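PDB 2VQY: Aac(6')-ib from Escherichia coli, which probably transfers the acetyl group of acetyl-CoA to the 6'-amino group of aminoglycosides such as kanamycin B, conferring resistance to these antibiotics. Local coordinates for residues L43-I48 with L121-Q126; H34-L39 with D63-Y68. The protein carries 2 engineered substitutions. All blocks are in the same frame, centred on the assembly; numbering follows the deposited sequence.

In the fold
Both contacts involve the helices near the N-terminus of this GNAT fold, yet they illustrate two different solutions. Interaction 1 is only partly buried and polar: side chains of 43-48 donate to backbone carbonyls at and just past the end of strand 114-121, close to acetyl-CoA. Interaction 2 is buried and apolar, with helix 36-43 packing against helix 61-67 next to the paromomycin site. The buried areas are similar, so the difference lies in chemistry more than in size. Helices 36-43, 46-49 and 61-67 succeed one another, and the contacts meet where CD1 of Leu-43 packs on the Tyr-68 ring and on Val-64. The 43-48 segment lies by the cofactor and 63-68 by the antibiotic.

Interaction 1. Residues L43-I48 with L121-Q126; sequences LNRSHI and LANASQ. With ACO (acetyl coenzyme *a), chain B.
His-47 and Arg-45 reach across to a short run of backbone carbonyls, and each donates to a different one. NE2 of His-47 gives its N-H to O of Leu-121 at 2.8 Å; the acceptor lies within 6° of the imidazole plane, so the oxygen meets the ring at its edge. The next carbonyl, that of Ala-122, accepts from Arg-45: NH1 stands 2.8 Å from O of Ala-122, in a bond of 159° at the N-H. That oxygen sits in the guanidinium plane, although NH1 approaches it from above the carbonyl plane. NH1 also makes a weak bond to OD1 of Asn-123, whose side chain runs alongside that of Arg-45 and points the same way. The amide is held at its other end as well, where ND2 donates to OE1 of Gln-126 at 2.8 Å. A salt bridge from NH2 of Arg-45 to Glu-41 holds the guanidinium through another of its nitrogens.

Packing then fixes the imidazole. With chi1 at 75°, CG of His-47 lies between the backbone N and the carbonyl carbon, and the ring is set between two residues: CA of Ala-124 is over the centre of one face, 3.8 Å above the plane, while CG1 of Ile-48 covers the opposite face nearer the rim. CB of Ala-124 adds an off-centre CH-pi contact. CD1 of Ile-48 lies 3.7 Å from O of Leu-121.

Leu-121 uses both polar backbone atoms on the same side of the strand end: its O accepts from His-47, and its N donates to O9P of acetyl-CoA at 2.8 Å. Such a backbone bond to the pantetheine arm, made at the end of a central strand just ahead of the pyrophosphate-binding loop, is characteristic of the GNAT acetyl-CoA site.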
loop_
_atom_site.group_PDB
_atom_site.type_symbol
_atom_site.label_atom_id
_atom_site.label_comp_id
_atom_site.label_asym_id
_atom_site.label_seq_id
_atom_site.Cartn_x
_atom_site.Cartn_y
_atom_site.Cartn_z
ATOM N N LEU A 43 -7.366 12.381 -0.346
ATOM C CA LEU A 43 -8.333 11.431 0.252
ATOM C C LEU A 43 -9.790 11.826 0.046
ATOM O O LEU A 43 -10.698 11.038 0.283
ATOM C CB LEU A 43 -8.039 11.218 1.747
ATOM C CG LEU A 43 -6.715 10.496 2.052
ATOM C CD1 LEU A 43 -6.530 10.323 3.553
ATOM C CD2 LEU A 43 -6.666 9.115 1.350
ATOM N N ASN A 44 -9.992 13.065 -0.398
ATOM C CA ASN A 44 -11.304 13.566 -0.745
ATOM C C ASN A 44 -11.560 13.687 -2.246
ATOM O O ASN A 44 -12.589 14.251 -2.668
ATOM C CB ASN A 44 -11.564 14.883 -0.008
ATOM C CG ASN A 44 -11.862 14.661 1.450
ATOM O OD1 ASN A 44 -12.962 14.235 1.804
ATOM N ND2 ASN A 44 -10.867 14.910 2.315
ATOM N N ARG A 45 -10.645 13.163 -3.057
ATOM C CA ARG A 45 -10.891 13.117 -4.501
ATOM C C ARG A 45 -11.771 11.921 -4.813
ATOM O O ARG A 45 -11.639 10.866 -4.193
ATOM C CB ARG A 45 -9.592 13.110 -5.293
ATOM C CG ARG A 45 -8.815 14.398 -5.105
ATOM C CD ARG A 45 -7.587 14.447 -5.946
ATOM N NE ARG A 45 -6.922 15.730 -5.792
ATOM C CZ ARG A 45 -5.698 16.006 -6.202
ATOM N NH1 ARG A 45 -4.941 15.084 -6.796
ATOM N NH2 ARG A 45 -5.224 17.233 -6.013
ATOM N N SER A 46 -12.705 12.096 -5.742
ATOM C CA SER A 46 -13.737 11.081 -5.915
ATOM C C SER A 46 -13.184 9.692 -6.317
ATOM O O SER A 46 -13.667 8.681 -5.808
ATOM C CB SER A 46 -14.885 11.591 -6.804
ATOM O OG SER A 46 -14.844 11.048 -8.097
ATOM N N HIS A 47 -12.147 9.651 -7.162
ATOM C CA HIS A 47 -11.543 8.356 -7.592
ATOM C C HIS A 47 -10.862 7.595 -6.447
ATOM O O HIS A 47 -10.588 6.380 -6.532
ATOM C CB HIS A 47 -10.566 8.573 -8.750
ATOM C CG HIS A 47 -9.251 9.176 -8.356
ATOM N ND1 HIS A 47 -9.071 10.535 -8.209
ATOM C CD2 HIS A 47 -8.041 8.605 -8.115
ATOM C CE1 HIS A 47 -7.805 10.778 -7.907
ATOM N NE2 HIS A 47 -7.162 9.623 -7.836
ATOM N N ILE A 48 -10.545 8.331 -5.387
ATOM C CA ILE A 48 -9.944 7.770 -4.195
ATOM C C ILE A 48 -11.030 7.356 -3.197
ATOM O O ILE A 48 -11.020 6.239 -2.678
ATOM C CB ILE A 48 -8.896 8.751 -3.562
ATOM C CG1 ILE A 48 -7.733 8.933 -4.554
ATOM C CG2 ILE A 48 -8.421 8.180 -2.228
ATOM C CD1 ILE A 48 -6.720 10.007 -4.268
ATOM N N LEU A 121 -3.076 6.439 -6.166
ATOM C CA LEU A 121 -2.542 7.464 -7.061
ATOM C C LEU A 121 -3.421 8.716 -6.923
ATOM O O LEU A 121 -4.651 8.644 -7.002
ATOM C CB LEU A 121 -2.520 6.969 -8.504
ATOM C CG LEU A 121 -1.573 5.816 -8.888
ATOM C CD1 LEU A 121 -1.817 5.447 -10.382
ATOM C CD2 LEU A 121 -0.131 6.189 -8.621
ATOM N N ALA A 122 -2.753 9.849 -6.719
ATOM C CA ALA A 122 -3.390 11.129 -6.419
ATOM C C ALA A 122 -4.279 11.699 -7.539
ATOM O O ALA A 122 -5.293 12.323 -7.259
ATOM C CB ALA A 122 -2.303 12.131 -6.088
ATOM N N ASN A 123 -3.873 11.478 -8.792
ATOM C CA ASN A 123 -4.460 12.149 -9.964
ATOM C C ASN A 123 -5.291 11.212 -10.833
ATOM O O ASN A 123 -4.790 10.210 -11.347
ATOM C CB ASN A 123 -3.350 12.817 -10.794
ATOM C CG ASN A 123 -2.568 13.839 -9.992
ATOM O OD1 ASN A 123 -3.158 14.662 -9.308
ATOM N ND2 ASN A 123 -1.245 13.766 -10.044
ATOM N N ALA A 124 -6.568 11.557 -10.970
ATOM C CA ALA A 124 -7.521 10.796 -11.786
ATOM C C ALA A 124 -6.990 10.562 -13.189
ATOM O O ALA A 124 -7.113 9.463 -13.732
ATOM C CB ALA A 124 -8.874 11.524 -11.840
ATOM N N SER A 125 -6.362 11.590 -13.752
ATOM C CA SER A 125 -5.804 11.548 -15.114
ATOM C C SER A 125 -4.634 10.569 -15.302
ATOM O O SER A 125 -4.273 10.218 -16.430
ATOM C CB SER A 125 -5.366 12.962 -15.541
ATOM O OG SER A 125 -4.306 13.444 -14.730
ATOM N N GLN A 126 -4.046 10.121 -14.195
ATOM C CA GLN A 126 -2.900 9.217 -14.260
ATOM C C GLN A 126 -3.220 7.764 -13.936
ATOM O O GLN A 126 -2.300 6.953 -13.820
ATOM C CB GLN A 126 -1.781 9.719 -13.335
ATOM C CG GLN A 126 -1.160 11.041 -13.777
ATOM C CD GLN A 126 -0.097 11.576 -12.828
ATOM O OE1 GLN A 126 -0.296 11.657 -11.613
ATOM N NE2 GLN A 126 1.044 11.970 -13.389
HETATM N N1A ACO B . -11.044 -6.044 -14.746
HETATM C C2A ACO B . -9.828 -6.504 -15.044
HETATM N N3A ACO B . -8.802 -5.668 -15.179
HETATM C C4A ACO B . -8.971 -4.335 -15.005
HETATM C C5A ACO B . -10.214 -3.823 -14.682
HETATM C C6A ACO B . -11.272 -4.718 -14.558
HETATM N N6A ACO B . -12.495 -4.270 -14.253
HETATM N N7A ACO B . -10.092 -2.503 -14.572
HETATM C C8A ACO B . -8.820 -2.182 -14.828
HETATM N N9A ACO B . -8.141 -3.299 -15.093
HETATM C C1B ACO B . -6.690 -3.454 -15.409
HETATM C C2B ACO B . -6.080 -2.526 -16.443
HETATM O O2B ACO B . -6.433 -2.966 -17.759
HETATM C C3B ACO B . -4.601 -2.770 -16.163
HETATM O O3B ACO B . -4.198 -4.063 -16.645
HETATM P P3B ACO B . -3.545 -4.301 -18.113
HETATM O O7A ACO B . -3.389 -5.909 -18.198
HETATM O O8A ACO B . -2.074 -3.682 -18.013
HETATM O O9A ACO B . -4.400 -3.723 -19.186
HETATM C C4B ACO B . -4.564 -2.900 -14.629
HETATM O O4B ACO B . -5.929 -3.163 -14.222
HETATM C C5B ACO B . -4.098 -1.709 -13.770
HETATM O O5B ACO B . -2.684 -1.524 -13.850
HETATM P P1A ACO B . -2.069 -0.037 -13.699
HETATM O O1A ACO B . -0.622 -0.168 -13.335
HETATM O O2A ACO B . -2.444 0.856 -14.835
HETATM O O3A ACO B . -2.876 0.450 -12.444
HETATM P P2A ACO B . -2.958 1.979 -11.931
HETATM O O4A ACO B . -1.837 2.764 -12.438
HETATM O O5A ACO B . -4.369 2.471 -12.096
HETATM O O6A ACO B . -2.728 1.691 -10.334
HETATM C CBP ACO B . -4.101 1.709 -8.286
HETATM C CCP ACO B . -3.618 0.880 -9.501
HETATM C CDP ACO B . -5.040 0.796 -7.428
HETATM C CEP ACO B . -2.864 2.126 -7.462
HETATM C CAP ACO B . -4.895 2.957 -8.815
HETATM O OAP ACO B . -5.861 2.562 -9.836
HETATM C C9P ACO B . -5.563 3.767 -7.671
HETATM O O9P ACO B . -4.876 4.504 -6.949
HETATM N N8P ACO B . -6.891 3.589 -7.547
HETATM C C7P ACO B . -7.750 4.244 -6.548
HETATM C C6P ACO B . -7.299 3.926 -5.098
HETATM C C5P ACO B . -7.276 2.417 -4.793
HETATM O O5P ACO B . -8.000 1.646 -5.420
HETATM N N4P ACO B . -6.389 2.073 -3.834
HETATM C C3P ACO B . -6.118 0.864 -3.306
HETATM C C2P ACO B . -6.636 -0.345 -3.707
HETATM S S1P ACO B . -6.334 -1.852 -2.670
HETATM C C ACO B . -4.927 -1.677 -1.604
HETATM O O ACO B . -4.231 -0.646 -1.542
HETATM C CH3 ACO B . -4.656 -2.967 -0.780
#

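Interaction 2. Residues H34-L39 with D63-Y68. With PAR (paromomycin), chain C.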
loop_
_atom_site.group_PDB
_atom_site.type_symbol
_atom_site.label_atom_id
_atom_site.label_comp_id
_atom_site.label_asym_id
_atom_site.label_seq_id
_atom_site.Cartn_x
_atom_site.Cartn_y
_atom_site.Cartn_z
ATOM N N HIS A 34 4.352 17.584 7.128
ATOM C CA HIS A 34 4.179 18.616 6.096
ATOM C C HIS A 34 3.315 18.164 4.910
ATOM O O HIS A 34 2.802 19.000 4.162
ATOM C CB HIS A 34 5.543 19.099 5.594
ATOM C CG HIS A 34 6.423 19.615 6.692
ATOM N ND1 HIS A 34 6.161 20.795 7.354
ATOM C CD2 HIS A 34 7.531 19.094 7.271
ATOM C CE1 HIS A 34 7.077 20.988 8.287
ATOM N NE2 HIS A 34 7.921 19.972 8.256
ATOM N N ASP A 35 3.126 16.845 4.776
ATOM C CA ASP A 35 2.345 16.269 3.672
ATOM C C ASP A 35 0.862 16.063 3.984
ATOM O O ASP A 35 0.084 15.732 3.094
ATOM C CB ASP A 35 2.964 14.919 3.236
ATOM C CG ASP A 35 4.401 15.066 2.735
ATOM O OD1 ASP A 35 4.658 15.961 1.900
ATOM O OD2 ASP A 35 5.266 14.292 3.190
ATOM N N LEU A 36 0.462 16.312 5.225
ATOM C CA LEU A 36 -0.875 15.922 5.676
ATOM C C LEU A 36 -1.983 16.726 4.991
ATOM O O LEU A 36 -3.002 16.172 4.623
ATOM C CB LEU A 36 -0.971 15.991 7.199
ATOM C CG LEU A 36 -0.079 14.992 7.950
ATOM C CD1 LEU A 36 -0.091 15.379 9.420
ATOM C CD2 LEU A 36 -0.557 13.530 7.762
ATOM N N ALA A 37 -1.743 18.023 4.756
ATOM C CA ALA A 37 -2.758 18.835 4.065
ATOM C C ALA A 37 -2.996 18.339 2.630
ATOM O O ALA A 37 -4.159 18.256 2.185
ATOM C CB ALA A 37 -2.375 20.321 4.068
ATOM N N MET A 38 -1.898 18.007 1.943
ATOM C CA MET A 38 -1.935 17.428 0.586
ATOM C C MET A 38 -2.654 16.078 0.605
ATOM O O MET A 38 -3.502 15.800 -0.250
ATOM C CB MET A 38 -0.509 17.249 0.068
ATOM C CG MET A 38 -0.433 16.672 -1.337
ATOM S SD MET A 38 1.261 16.436 -1.876
ATOM C CE MET A 38 1.829 15.131 -0.787
ATOM N N LEU A 39 -2.331 15.245 1.588
ATOM C CA LEU A 39 -2.996 13.918 1.715
ATOM C C LEU A 39 -4.505 14.049 1.952
ATOM O O LEU A 39 -5.317 13.315 1.371
ATOM C CB LEU A 39 -2.346 13.079 2.811
ATOM C CG LEU A 39 -2.909 11.663 3.038
ATOM C CD1 LEU A 39 -2.860 10.809 1.733
ATOM C CD2 LEU A 39 -2.195 10.976 4.242
ATOM N N ASP A 63 -9.231 14.738 10.963
ATOM C CA ASP A 63 -9.177 13.258 10.780
ATOM C C ASP A 63 -7.834 12.833 10.204
ATOM O O ASP A 63 -7.129 11.970 10.780
ATOM C CB ASP A 63 -10.296 12.780 9.835
ATOM C CG ASP A 63 -11.641 12.726 10.486
ATOM O OD1 ASP A 63 -11.736 12.817 11.738
ATOM O OD2 ASP A 63 -12.620 12.584 9.733
ATOM N N VAL A 64 -7.461 13.439 9.075
ATOM C CA VAL A 64 -6.208 13.084 8.405
ATOM C C VAL A 64 -5.018 13.476 9.286
ATOM O O VAL A 64 -4.068 12.714 9.436
ATOM C CB VAL A 64 -6.114 13.709 6.985
ATOM C CG1 VAL A 64 -4.748 13.496 6.363
ATOM C CG2 VAL A 64 -7.213 13.147 6.084
ATOM N N GLN A 65 -5.088 14.653 9.910
ATOM C CA GLN A 65 -4.006 15.090 10.786
ATOM C C GLN A 65 -3.792 14.156 11.986
ATOM O O GLN A 65 -2.638 13.878 12.368
ATOM C CB GLN A 65 -4.232 16.527 11.248
ATOM C CG GLN A 65 -3.963 17.550 10.143
ATOM C CD GLN A 65 -4.434 18.937 10.539
ATOM O OE1 GLN A 65 -5.369 19.074 11.336
ATOM N NE2 GLN A 65 -3.798 19.963 9.986
ATOM N N GLU A 66 -4.893 13.678 12.560
ATOM C CA GLU A 66 -4.860 12.818 13.744
ATOM C C GLU A 66 -4.478 11.372 13.434
ATOM O O GLU A 66 -3.844 10.698 14.262
ATOM C CB GLU A 66 -6.223 12.833 14.421
ATOM C CG GLU A 66 -6.497 14.144 15.168
ATOM C CD GLU A 66 -7.954 14.335 15.574
ATOM O OE1 GLU A 66 -8.753 13.366 15.525
ATOM O OE2 GLU A 66 -8.286 15.485 15.963
ATOM N N GLN A 67 -4.884 10.897 12.267
ATOM C CA GLN A 67 -4.757 9.475 11.921
ATOM C C GLN A 67 -3.520 9.138 11.090
ATOM O O GLN A 67 -3.012 8.019 11.197
ATOM C CB GLN A 67 -6.020 8.981 11.221
ATOM C CG GLN A 67 -7.243 9.089 12.108
ATOM C CD GLN A 67 -8.567 8.889 11.389
ATOM O OE1 GLN A 67 -8.635 8.293 10.312
ATOM N NE2 GLN A 67 -9.639 9.396 11.995
ATOM N N TYR A 68 -3.050 10.075 10.265
ATOM C CA TYR A 68 -1.945 9.782 9.330
ATOM C C TYR A 68 -0.628 10.426 9.746
ATOM O O TYR A 68 0.396 10.280 9.078
ATOM C CB TYR A 68 -2.305 10.172 7.894
ATOM C CG TYR A 68 -3.376 9.301 7.260
ATOM C CD1 TYR A 68 -3.017 8.220 6.419
ATOM C CD2 TYR A 68 -4.726 9.561 7.468
ATOM C CE1 TYR A 68 -3.978 7.437 5.815
ATOM C CE2 TYR A 68 -5.727 8.763 6.870
ATOM C CZ TYR A 68 -5.331 7.688 6.049
ATOM O OH TYR A 68 -6.276 6.884 5.441
HETATM C C11 PAR C . -6.324 1.100 4.553
HETATM O O11 PAR C . -6.619 -0.143 5.217
HETATM C C21 PAR C . -7.449 2.142 4.733
HETATM N N21 PAR C . -7.735 2.265 6.163
HETATM C C31 PAR C . -8.708 1.655 3.967
HETATM O O31 PAR C . -9.821 2.569 4.140
HETATM C C41 PAR C . -8.363 1.397 2.481
HETATM O O41 PAR C . -9.498 0.886 1.737
HETATM C C51 PAR C . -7.170 0.387 2.377
HETATM O O51 PAR C . -6.022 0.828 3.231
HETATM C C61 PAR C . -6.611 0.287 0.952
HETATM O O61 PAR C . -5.990 -1.004 0.759
HETATM C C12 PAR C . -4.500 -3.034 7.395
HETATM N N12 PAR C . -3.444 -3.879 7.983
HETATM C C22 PAR C . -4.623 -3.265 5.866
HETATM C C32 PAR C . -5.778 -2.381 5.367
HETATM N N32 PAR C . -5.989 -2.635 3.914
HETATM C C42 PAR C . -5.430 -0.872 5.622
HETATM C C52 PAR C . -5.252 -0.604 7.143
HETATM O O52 PAR C . -4.722 0.744 7.318
HETATM C C62 PAR C . -4.142 -1.552 7.648
HETATM O O62 PAR C . -4.002 -1.289 9.040
HETATM C C13 PAR C . -5.243 1.432 8.489
HETATM C C23 PAR C . -4.040 1.974 9.298
HETATM O O23 PAR C . -3.661 1.078 10.328
HETATM C C33 PAR C . -4.638 3.271 9.890
HETATM O O33 PAR C . -5.608 2.871 10.908
HETATM C C43 PAR C . -5.416 3.807 8.683
HETATM O O43 PAR C . -5.848 2.638 7.909
HETATM C C53 PAR C . -4.503 4.657 7.765
HETATM O O53 PAR C . -3.298 3.904 7.502
HETATM C C14 PAR C . -6.287 3.982 11.514
HETATM C C24 PAR C . -6.290 3.779 13.041
HETATM N N24 PAR C . -6.830 2.433 13.361
HETATM C C34 PAR C . -7.156 4.880 13.704
HETATM O O34 PAR C . -6.464 6.140 13.615
HETATM C C44 PAR C . -8.553 4.989 13.052
HETATM O O44 PAR C . -9.319 3.803 13.323
HETATM C C54 PAR C . -8.426 5.133 11.533
HETATM O O54 PAR C . -7.666 3.963 11.038
HETATM C C64 PAR C . -9.831 5.282 10.916
HETATM N N64 PAR C . -9.869 4.628 9.605
#
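Helix-helix packing within the GNAT domain, beside the aminoglycoside site, joins helix 36-43 to segment 63-68, which carries helix 61-67, through Leu-36 and Leu-39 on one side and Val-64, Gln-65 and Tyr-68 on the other. The backbones come nearest at Leu-36 and Gln-65, whose CA atoms are 6.1 Å apart. Leu-36 divides its two methyls along the partner: CD1 rests by the backbone of Gln-65, and CD2 reaches both CB of Tyr-68 and its carbonyl O, the latter at 3.6 Å. From the other helix, CG1 of Val-64 lies 3.6 Å from O of Leu-36 and also meets CD2 of Leu-39.

Leu-39 carries its CG opposite the backbone N (chi1 -179°), and this torsion carries CD2 across to Tyr-68, and the two side chains cross at about a right angle. The methyl approaches the ring obliquely, at 3.6 Å from both CG and CD1. Met-31 and Tyr-92 also pack on Leu-39. Tyr-68 links this apolar layer to the antibiotic: its OH is hydrogen-bonded with NE1 of Trp-52, while its CE1 lies 3.4 Å from C53 of paromomycin.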